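Local atomic coordinates of putative xylanase (Bacteroides fragilis, PDB entry 2P1G), a protein that is of unproven function but may hydrolyse glycosidic bonds, as a putative xylanase related to amidase-like proteins. Residues 71-83 and 88-102. Sequence-based numbering, arbitrary orientation.
Sequences NLQRIRYRDGKID and RLHYISDWINNAVRQ
Tyr77 and Arg88 form a single beta bridge, and beside it the axes of helices 71-76 and 92-101 come within 9.5 Å at 127°. In that bridge Leu89 N donates to Arg76 O. Asn98 clamps the C-terminal end of helix 65-76. Its CG lies anti to the backbone N (chi1 177°), and the amide reaches into the turn. Asn98 ND2 donates to Arg74 O at 2.9 Å, in the carbonyl plane, and Asn98 OD1 accepts from Asp79 N at 2.9 Å. Gln102 NE2 is a second donor to Arg74 O. Arg74 returns the grip side-on: NE and NH2 both bond Gln102 OE1, with guanidinium and amide nearly coplanar. Arg78 NH2 makes a salt bridge to the syn side of Asp94 OD2 (2.8 Å), and Leu89 CD2 lies over one guanidinium face. Ile75 CG2 packs on Trp95 CZ2 at 3.4 Å. A water joins Ile75 O, Trp95 O and Asn98 ND2. Arg88 CG packs against Arg76 CG and Tyr77 CE1. Glu48 of helix 43-54 makes a salt bridge with Arg76 and accepts a hydrogen bond from Trp95 NE1, and Leu51 touches Ile75. Trp95 and Ile92 touch Met192 of strand 189-198, so helix 92-101 also packs on that strand.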
ATOM      1  N   ASN A  71      -4.599  -7.364 -14.106  1.00 13.64           N
ATOM      2  CA  ASN A  71      -3.545  -6.725 -13.298  1.00 12.96           C
ATOM      3  C   ASN A  71      -3.987  -6.560 -11.838  1.00 11.95           C
ATOM      4  O   ASN A  71      -3.248  -6.892 -10.902  1.00 11.20           O
ATOM      5  CB  ASN A  71      -3.164  -5.360 -13.892  1.00 12.85           C
ATOM      6  CG  ASN A  71      -2.494  -5.466 -15.265  1.00 14.98           C
ATOM      7  OD1 ASN A  71      -2.078  -6.546 -15.695  1.00 18.82           O
ATOM      8  ND2 ASN A  71      -2.373  -4.333 -15.949  1.00 16.34           N
ATOM      9  N   LEU A  72      -5.195  -6.054 -11.648  1.00 11.25           N
ATOM     10  CA  LEU A  72      -5.693  -5.798 -10.307  1.00 10.74           C
ATOM     11  C   LEU A  72      -5.756  -7.086  -9.517  1.00 10.10           C
ATOM     12  O   LEU A  72      -5.360  -7.111  -8.349  1.00 10.20           O
ATOM     13  CB  LEU A  72      -7.064  -5.125 -10.343  1.00 11.15           C
ATOM     14  CG  LEU A  72      -7.666  -4.790  -8.975  1.00 10.83           C
ATOM     15  CD1 LEU A  72      -6.855  -3.695  -8.263  1.00 10.55           C
ATOM     16  CD2 LEU A  72      -9.115  -4.342  -9.126  1.00 11.95           C
ATOM     17  N   GLN A  73      -6.224  -8.162 -10.148  1.00  9.29           N
ATOM     18  CA  GLN A  73      -6.302  -9.447  -9.455  1.00  9.51           C
ATOM     19  C   GLN A  73      -4.893  -9.910  -9.032  1.00  8.80           C
ATOM     20  O   GLN A  73      -4.698 -10.386  -7.910  1.00  9.45           O
ATOM     21  CB  GLN A  73      -6.983 -10.492 -10.334  1.00  9.50           C
ATOM     22  CG  GLN A  73      -7.032 -11.859  -9.682  1.00  9.58           C
ATOM     23  CD  GLN A  73      -7.982 -12.785 -10.367  1.00 10.91           C
ATOM     24  OE1 GLN A  73      -8.949 -12.349 -11.015  1.00 11.89           O
ATOM     25  NE2 GLN A  73      -7.727 -14.074 -10.232  1.00 12.17           N
ATOM     26  N   ARG A  74      -3.923  -9.716  -9.922  1.00  8.82           N
ATOM     27  CA  ARG A  74      -2.522 -10.056  -9.664  1.00  9.53           C
ATOM     28  C   ARG A  74      -1.874  -9.273  -8.520  1.00  9.32           C
ATOM     29  O   ARG A  74      -0.978  -9.771  -7.819  1.00  9.88           O
ATOM     30  CB  ARG A  74      -1.707  -9.853 -10.939  1.00  9.44           C
ATOM     31  CG  ARG A  74      -1.992 -10.947 -12.022  1.00  8.90           C
ATOM     32  CD  ARG A  74      -1.101 -10.719 -13.234  1.00 10.34           C
ATOM     33  NE  ARG A  74       0.329 -10.802 -12.886  1.00 10.08           N
ATOM     34  CZ  ARG A  74       1.331 -10.334 -13.622  1.00 10.53           C
ATOM     35  NH1 ARG A  74       1.115  -9.756 -14.799  1.00 11.84           N
ATOM     36  NH2 ARG A  74       2.565 -10.462 -13.182  1.00 12.05           N
ATOM     37  N   ILE A  75      -2.302  -8.032  -8.353  1.00  9.21           N
ATOM     38  CA  ILE A  75      -1.775  -7.168  -7.267  1.00 10.33           C
ATOM     39  C   ILE A  75      -2.476  -7.341  -5.919  1.00 10.38           C
ATOM     40  O   ILE A  75      -1.845  -7.237  -4.829  1.00  9.96           O
ATOM     41  CB  ILE A  75      -1.895  -5.715  -7.717  1.00 10.40           C
ATOM     42  CG1 ILE A  75      -0.927  -5.456  -8.893  1.00 11.59           C
ATOM     43  CG2 ILE A  75      -1.642  -4.755  -6.574  1.00 12.76           C
ATOM     44  CD1 ILE A  75      -1.422  -4.309  -9.778  1.00 12.62           C
ATOM     45  N   ARG A  76      -3.782  -7.585  -5.983  1.00  9.76           N
ATOM     46  CA  ARG A  76      -4.604  -7.594  -4.771  1.00  9.69           C
ATOM     47  C   ARG A  76      -4.592  -8.918  -4.032  1.00  9.47           C
ATOM     48  O   ARG A  76      -4.728  -8.938  -2.810  1.00 10.14           O
ATOM     49  CB  ARG A  76      -6.056  -7.223  -5.122  1.00  9.20           C
ATOM     50  CG  ARG A  76      -7.023  -7.276  -3.935  1.00 10.32           C
ATOM     51  CD  ARG A  76      -8.340  -6.580  -4.291  1.00 11.37           C
ATOM     52  NE  ARG A  76      -8.211  -5.129  -4.441  1.00 12.14           N
ATOM     53  CZ  ARG A  76      -9.188  -4.367  -4.947  1.00 14.85           C
ATOM     54  NH1 ARG A  76     -10.337  -4.933  -5.319  1.00 12.32           N
ATOM     55  NH2 ARG A  76      -9.033  -3.053  -5.075  1.00 14.55           N
ATOM     56  N   TYR A  77      -4.408 -10.008  -4.769  1.00  9.07           N
ATOM     57  CA  TYR A  77      -4.468 -11.353  -4.206  1.00  9.43           C
ATOM     58  C   TYR A  77      -3.127 -12.032  -4.259  1.00  9.77           C
ATOM     59  O   TYR A  77      -2.383 -11.832  -5.216  1.00  9.56           O
ATOM     60  CB  TYR A  77      -5.520 -12.195  -4.969  1.00  9.73           C
ATOM     61  CG  TYR A  77      -6.902 -11.647  -4.741  1.00 11.21           C
ATOM     62  CD1 TYR A  77      -7.630 -12.013  -3.607  1.00  9.88           C
ATOM     63  CD2 TYR A  77      -7.449 -10.701  -5.616  1.00 10.98           C
ATOM     64  CE1 TYR A  77      -8.901 -11.468  -3.385  1.00 10.89           C
ATOM     65  CE2 TYR A  77      -8.712 -10.158  -5.396  1.00 12.52           C
ATOM     66  CZ  TYR A  77      -9.420 -10.557  -4.271  1.00 10.55           C
ATOM     67  OH  TYR A  77     -10.670 -10.035  -4.059  1.00 13.08           O
ATOM     68  N   ARG A  78      -2.825 -12.824  -3.224  1.00  9.80           N
ATOM     69  CA  ARG A  78      -1.576 -13.622  -3.145  1.00  9.88           C
ATOM     70  C   ARG A  78      -1.437 -14.490  -4.393  1.00 10.89           C
ATOM     71  O   ARG A  78      -2.266 -15.378  -4.628  1.00 10.26           O
ATOM     72  CB  ARG A  78      -1.617 -14.530  -1.909  1.00  9.89           C
ATOM     73  CG  ARG A  78      -0.300 -15.209  -1.568  1.00 10.25           C
ATOM     74  CD  ARG A  78      -0.399 -15.893  -0.214  1.00 12.67           C
ATOM     75  NE  ARG A  78      -0.403 -14.911   0.880  1.00 12.52           N
ATOM     76  CZ  ARG A  78      -1.503 -14.474   1.485  1.00 12.55           C
ATOM     77  NH1 ARG A  78      -2.686 -14.974   1.137  1.00 11.65           N
ATOM     78  NH2 ARG A  78      -1.425 -13.572   2.461  1.00 12.79           N
ATOM     79  N   ASP A  79      -0.396 -14.213  -5.193  1.00 11.73           N
ATOM     80  CA  ASP A  79      -0.141 -14.946  -6.442  1.00 12.83           C
ATOM     81  C   ASP A  79      -1.316 -14.869  -7.421  1.00 12.17           C
ATOM     82  O   ASP A  79      -1.489 -15.772  -8.257  1.00 11.86           O
ATOM     83  CB  ASP A  79       0.212 -16.419  -6.158  1.00 13.29           C
ATOM     84  CG  ASP A  79       1.441 -16.572  -5.257  1.00 17.10           C
ATOM     85  OD1 ASP A  79       2.411 -15.817  -5.432  1.00 17.41           O
ATOM     86  OD2 ASP A  79       1.425 -17.452  -4.372  1.00 21.16           O
ATOM     87  N   GLY A  80      -2.119 -13.811  -7.331  1.00 11.44           N
ATOM     88  CA  GLY A  80      -3.241 -13.619  -8.246  1.00 12.00           C
ATOM     89  C   GLY A  80      -4.390 -14.607  -8.121  1.00 12.33           C
ATOM     90  O   GLY A  80      -5.264 -14.661  -9.000  1.00 13.09           O
ATOM     91  N   LYS A  81      -4.409 -15.359  -7.020  1.00 11.45           N
ATOM     92  CA  LYS A  81      -5.436 -16.380  -6.812  1.00 12.43           C
ATOM     93  C   LYS A  81      -6.484 -15.928  -5.804  1.00 12.13           C
ATOM     94  O   LYS A  81      -6.156 -15.653  -4.643  1.00 12.66           O
ATOM     95  CB  LYS A  81      -4.791 -17.692  -6.324  1.00 12.55           C
ATOM     96  CG  LYS A  81      -5.834 -18.766  -5.989  1.00 14.39           C
ATOM     97  CD  LYS A  81      -5.190 -20.113  -5.713  1.00 18.95           C
ATOM     98  CE  LYS A  81      -6.290 -21.100  -5.262  1.00 18.13           C
ATOM     99  NZ  LYS A  81      -5.743 -22.450  -4.872  1.00 24.31           N
ATOM    100  N   ILE A  82      -7.747 -15.903  -6.229  1.00 12.92           N
ATOM    101  CA  ILE A  82      -8.834 -15.487  -5.331  1.00 12.96           C
ATOM    102  C   ILE A  82      -9.332 -16.727  -4.576  1.00 13.41           C
ATOM    103  O   ILE A  82      -9.807 -17.702  -5.197  1.00 12.99           O
ATOM    104  CB  ILE A  82      -9.979 -14.792  -6.108  1.00 13.61           C
ATOM    105  CG1 ILE A  82      -9.439 -13.605  -6.917  1.00 14.35           C
ATOM    106  CG2 ILE A  82     -11.116 -14.360  -5.159  1.00 13.15           C
ATOM    107  CD1 ILE A  82     -10.498 -12.825  -7.651  1.00 13.55           C
ATOM    108  N   ASP A  83      -9.174 -16.711  -3.254  1.00 13.09           N
ATOM    109  CA  ASP A  83      -9.498 -17.877  -2.422  1.00 14.14           C
ATOM    110  C   ASP A  83      -9.878 -17.436  -0.998  1.00 13.56           C
ATOM    111  O   ASP A  83      -9.160 -17.687  -0.023  1.00 13.80           O
ATOM    112  CB  ASP A  83      -8.336 -18.869  -2.414  1.00 14.17           C
ATOM    113  CG  ASP A  83      -8.661 -20.175  -1.699  1.00 17.64           C
ATOM    114  OD1 ASP A  83      -9.857 -20.504  -1.514  1.00 19.15           O
ATOM    115  OD2 ASP A  83      -7.696 -20.876  -1.336  1.00 20.00           O
ATOM    116  N   ARG A  88      -6.584 -12.304   0.102  1.00 12.22           N
ATOM    117  CA  ARG A  88      -6.359 -10.900  -0.215  1.00 12.69           C
ATOM    118  C   ARG A  88      -5.170 -10.423   0.608  1.00 11.92           C
ATOM    119  O   ARG A  88      -4.995 -10.830   1.756  1.00 11.46           O
ATOM    120  CB  ARG A  88      -7.595 -10.082   0.142  1.00 12.66           C
ATOM    121  CG  ARG A  88      -7.924  -8.953  -0.814  1.00 17.03           C
ATOM    122  CD  ARG A  88      -9.438  -8.644  -0.677  1.00 21.47           C
ATOM    123  NE  ARG A  88      -9.524  -7.646   0.335  1.00 24.30           N
ATOM    124  CZ  ARG A  88     -10.461  -7.460   1.241  1.00 21.26           C
ATOM    125  NH1 ARG A  88     -11.566  -8.222   1.367  1.00 20.16           N
ATOM    126  NH2 ARG A  88     -10.242  -6.450   2.037  1.00 22.86           N
ATOM    127  N   LEU A  89      -4.349  -9.553   0.031  1.00 11.59           N
ATOM    128  CA  LEU A  89      -3.121  -9.166   0.693  1.00 12.53           C
ATOM    129  C   LEU A  89      -3.386  -7.980   1.615  1.00 14.21           C
ATOM    130  O   LEU A  89      -3.398  -6.813   1.171  1.00 16.90           O
ATOM    131  CB  LEU A  89      -2.051  -8.829  -0.348  1.00 12.08           C
ATOM    132  CG  LEU A  89      -1.570 -10.050  -1.130  1.00 10.60           C
ATOM    133  CD1 LEU A  89      -1.100  -9.627  -2.510  1.00  9.76           C
ATOM    134  CD2 LEU A  89      -0.482 -10.809  -0.365  1.00 11.41           C
ATOM    135  N   HIS A  90      -3.628  -8.283   2.885  1.00 13.62           N
ATOM    136  CA  HIS A  90      -3.994  -7.264   3.880  1.00 13.31           C
ATOM    137  C   HIS A  90      -2.807  -6.538   4.480  1.00 13.05           C
ATOM    138  O   HIS A  90      -2.872  -5.331   4.699  1.00 13.65           O
ATOM    139  CB  HIS A  90      -4.788  -7.930   5.001  1.00 13.89           C
ATOM    140  CG  HIS A  90      -6.006  -8.643   4.507  1.00 13.31           C
ATOM    141  ND1 HIS A  90      -7.085  -7.969   3.977  1.00 13.32           N
ATOM    142  CD2 HIS A  90      -6.315  -9.960   4.450  1.00 13.23           C
ATOM    143  CE1 HIS A  90      -8.005  -8.842   3.611  1.00 14.50           C
ATOM    144  NE2 HIS A  90      -7.556 -10.057   3.875  1.00 11.80           N
ATOM    145  N   TYR A  91      -1.736  -7.257   4.798  1.00 12.40           N
ATOM    146  CA  TYR A  91      -0.552  -6.552   5.295  1.00 11.92           C
ATOM    147  C   TYR A  91       0.228  -6.018   4.118  1.00 11.93           C
ATOM    148  O   TYR A  91       0.544  -6.757   3.198  1.00 12.33           O
ATOM    149  CB  TYR A  91       0.351  -7.488   6.077  1.00 12.24           C
ATOM    150  CG  TYR A  91      -0.143  -7.770   7.478  1.00 11.64           C
ATOM    151  CD1 TYR A  91       0.061  -6.846   8.510  1.00 12.57           C
ATOM    152  CD2 TYR A  91      -0.825  -8.937   7.762  1.00 11.62           C
ATOM    153  CE1 TYR A  91      -0.391  -7.097   9.800  1.00 12.95           C
ATOM    154  CE2 TYR A  91      -1.274  -9.204   9.050  1.00 11.08           C
ATOM    155  CZ  TYR A  91      -1.053  -8.287  10.053  1.00 12.74           C
ATOM    156  OH  TYR A  91      -1.500  -8.556  11.313  1.00 13.05           O
ATOM    157  N   ILE A  92       0.574  -4.744   4.174  1.00 12.03           N
ATOM    158  CA  ILE A  92       1.347  -4.110   3.097  1.00 12.45           C
ATOM    159  C   ILE A  92       2.713  -4.744   2.816  1.00 11.36           C
ATOM    160  O   ILE A  92       3.118  -4.814   1.663  1.00 11.10           O
ATOM    161  CB  ILE A  92       1.363  -2.591   3.264  1.00 11.74           C
ATOM    162  CG1 ILE A  92      -0.073  -2.071   3.132  1.00 15.13           C
ATOM    163  CG2 ILE A  92       2.232  -1.930   2.199  1.00 13.44           C
ATOM    164  CD1 ILE A  92      -0.254  -0.612   3.544  1.00 18.83           C
ATOM    165  N   SER A  93       3.407  -5.269   3.837  1.00 11.07           N
ATOM    166  CA  SER A  93       4.670  -5.977   3.588  1.00 11.84           C
ATOM    167  C   SER A  93       4.437  -7.138   2.668  1.00 11.39           C
ATOM    168  O   SER A  93       5.241  -7.428   1.801  1.00 11.50           O
ATOM    169  CB  SER A  93       5.313  -6.510   4.875  1.00 12.31           C
ATOM    170  OG  SER A  93       5.724  -5.417   5.676  1.00 16.35           O
ATOM    171  N   ASP A  94       3.318  -7.820   2.885  1.00 11.28           N
ATOM    172  CA  ASP A  94       2.969  -8.992   2.111  1.00 11.22           C
ATOM    173  C   ASP A  94       2.584  -8.572   0.669  1.00 10.23           C
ATOM    174  O   ASP A  94       3.001  -9.201  -0.311  1.00 10.11           O
ATOM    175  CB  ASP A  94       1.777  -9.633   2.807  1.00 11.71           C
ATOM    176  CG  ASP A  94       1.611 -11.092   2.486  1.00 14.58           C
ATOM    177  OD1 ASP A  94       2.464 -11.716   1.803  1.00 17.68           O
ATOM    178  OD2 ASP A  94       0.577 -11.631   2.945  1.00 18.13           O
ATOM    179  N   TRP A  95       1.780  -7.516   0.581  1.00  9.57           N
ATOM    180  CA  TRP A  95       1.378  -6.895  -0.677  1.00  9.12           C
ATOM    181  C   TRP A  95       2.609  -6.506  -1.502  1.00  9.58           C
ATOM    182  O   TRP A  95       2.696  -6.789  -2.717  1.00  8.59           O
ATOM    183  CB  TRP A  95       0.523  -5.676  -0.368  1.00  9.95           C
ATOM    184  CG  TRP A  95      -0.132  -4.986  -1.528  1.00 11.00           C
ATOM    185  CD1 TRP A  95      -1.397  -5.177  -1.977  1.00 12.47           C
ATOM    186  CD2 TRP A  95       0.440  -3.961  -2.355  1.00 12.56           C
ATOM    187  NE1 TRP A  95      -1.655  -4.352  -3.055  1.00 13.49           N
ATOM    188  CE2 TRP A  95      -0.542  -3.586  -3.297  1.00 13.68           C
ATOM    189  CE3 TRP A  95       1.688  -3.316  -2.382  1.00 13.94           C
ATOM    190  CZ2 TRP A  95      -0.317  -2.599  -4.267  1.00 13.08           C
ATOM    191  CZ3 TRP A  95       1.911  -2.341  -3.342  1.00 11.94           C
ATOM    192  CH2 TRP A  95       0.915  -1.985  -4.268  1.00 13.00           C
ATOM    193  N   ILE A  96       3.544  -5.837  -0.844  1.00  7.85           N
ATOM    194  CA  ILE A  96       4.804  -5.459  -1.521  1.00  9.32           C
ATOM    195  C   ILE A  96       5.573  -6.714  -1.994  1.00  9.57           C
ATOM    196  O   ILE A  96       6.009  -6.780  -3.142  1.00  9.81           O
ATOM    197  CB  ILE A  96       5.700  -4.585  -0.614  1.00  8.96           C
ATOM    198  CG1 ILE A  96       5.063  -3.224  -0.389  1.00  9.12           C
ATOM    199  CG2 ILE A  96       7.095  -4.437  -1.238  1.00  9.37           C
ATOM    200  CD1 ILE A  96       5.686  -2.424   0.748  1.00  8.51           C
ATOM    201  N   ASN A  97       5.718  -7.713  -1.126  1.00 10.69           N
ATOM    202  CA  ASN A  97       6.424  -8.950  -1.498  1.00 12.03           C
ATOM    203  C   ASN A  97       5.779  -9.605  -2.728  1.00 11.08           C
ATOM    204  O   ASN A  97       6.474 -10.093  -3.611  1.00 10.00           O
ATOM    205  CB  ASN A  97       6.408  -9.943  -0.335  1.00 13.19           C
ATOM    206  CG  ASN A  97       7.200 -11.191  -0.629  1.00 17.94           C
ATOM    207  OD1 ASN A  97       8.418 -11.134  -0.872  1.00 24.19           O
ATOM    208  ND2 ASN A  97       6.516 -12.332  -0.639  1.00 21.65           N
ATOM    209  N   ASN A  98       4.444  -9.606  -2.764  1.00 10.34           N
ATOM    210  CA  ASN A  98       3.698 -10.225  -3.861  1.00 10.85           C
ATOM    211  C   ASN A  98       4.042  -9.550  -5.181  1.00 11.18           C
ATOM    212  O   ASN A  98       4.295 -10.214  -6.193  1.00 10.73           O
ATOM    213  CB  ASN A  98       2.183 -10.145  -3.598  1.00 10.34           C
ATOM    214  CG  ASN A  98       1.347 -10.718  -4.758  1.00 11.17           C
ATOM    215  OD1 ASN A  98       1.387 -11.921  -5.013  1.00 13.68           O
ATOM    216  ND2 ASN A  98       0.576  -9.862  -5.429  1.00 11.28           N
ATOM    217  N   ALA A  99       4.074  -8.224  -5.154  1.00 10.70           N
ATOM    218  CA  ALA A  99       4.243  -7.443  -6.362  1.00 10.87           C
ATOM    219  C   ALA A  99       5.706  -7.501  -6.794  1.00 10.73           C
ATOM    220  O   ALA A  99       5.980  -7.593  -7.982  1.00 11.51           O
ATOM    221  CB  ALA A  99       3.805  -6.000  -6.118  1.00  9.82           C
ATOM    222  N   VAL A 100       6.633  -7.479  -5.828  1.00  9.70           N
ATOM    223  CA  VAL A 100       8.059  -7.530  -6.152  1.00 10.79           C
ATOM    224  C   VAL A 100       8.431  -8.888  -6.745  1.00 11.41           C
ATOM    225  O   VAL A 100       9.134  -8.947  -7.763  1.00 11.29           O
ATOM    226  CB  VAL A 100       8.960  -7.196  -4.948  1.00 11.23           C
ATOM    227  CG1 VAL A 100      10.452  -7.432  -5.325  1.00 13.48           C
ATOM    228  CG2 VAL A 100       8.762  -5.767  -4.517  1.00 11.54           C
ATOM    229  N   ARG A 101       7.939  -9.966  -6.133  1.00 11.59           N
ATOM    230  CA  ARG A 101       8.224 -11.337  -6.611  1.00 13.15           C
ATOM    231  C   ARG A 101       7.678 -11.600  -8.013  1.00 12.44           C
ATOM    232  O   ARG A 101       8.218 -12.434  -8.740  1.00 12.70           O
ATOM    233  CB  ARG A 101       7.663 -12.382  -5.651  1.00 13.63           C
ATOM    234  CG  ARG A 101       8.277 -12.358  -4.253  1.00 19.94           C
ATOM    235  CD  ARG A 101       9.468 -13.255  -4.114  1.00 30.53           C
ATOM    236  NE  ARG A 101       9.886 -13.341  -2.711  1.00 38.04           N
ATOM    237  CZ  ARG A 101       9.646 -14.374  -1.901  1.00 41.79           C
ATOM    238  NH1 ARG A 101       8.993 -15.450  -2.344  1.00 43.78           N
ATOM    239  NH2 ARG A 101      10.078 -14.338  -0.645  1.00 42.87           N
ATOM    240  N   GLN A 102       6.600 -10.916  -8.389  1.00 11.80           N
ATOM    241  CA  GLN A 102       6.077 -11.015  -9.753  1.00 11.67           C
ATOM    242  C   GLN A 102       6.752 -10.063 -10.738  1.00 12.49           C
ATOM    243  O   GLN A 102       6.426 -10.078 -11.917  1.00 13.20           O
ATOM    244  CB  GLN A 102       4.562 -10.759  -9.804  1.00 11.55           C
ATOM    245  CG  GLN A 102       3.671 -11.842  -9.171  1.00 11.78           C
ATOM    246  CD  GLN A 102       2.196 -11.518  -9.320  1.00 11.45           C
ATOM    247  OE1 GLN A 102       1.690 -11.290 -10.428  1.00 12.21           O
ATOM    248  NE2 GLN A 102       1.494 -11.473  -8.201  1.00 14.28           N
TER
HETATM  249  O   HOH W   1       0.795  -7.117  -4.774  1.00  9.83           O
HETATM  250  O   HOH W   2      -3.685 -12.272   3.618  1.00 12.86           O
HETATM  251  O   HOH W   3       2.288 -14.337   1.766  1.00 23.53           O
HETATM  252  O   HOH W   4       4.104 -13.326  -6.018  1.00 31.04           O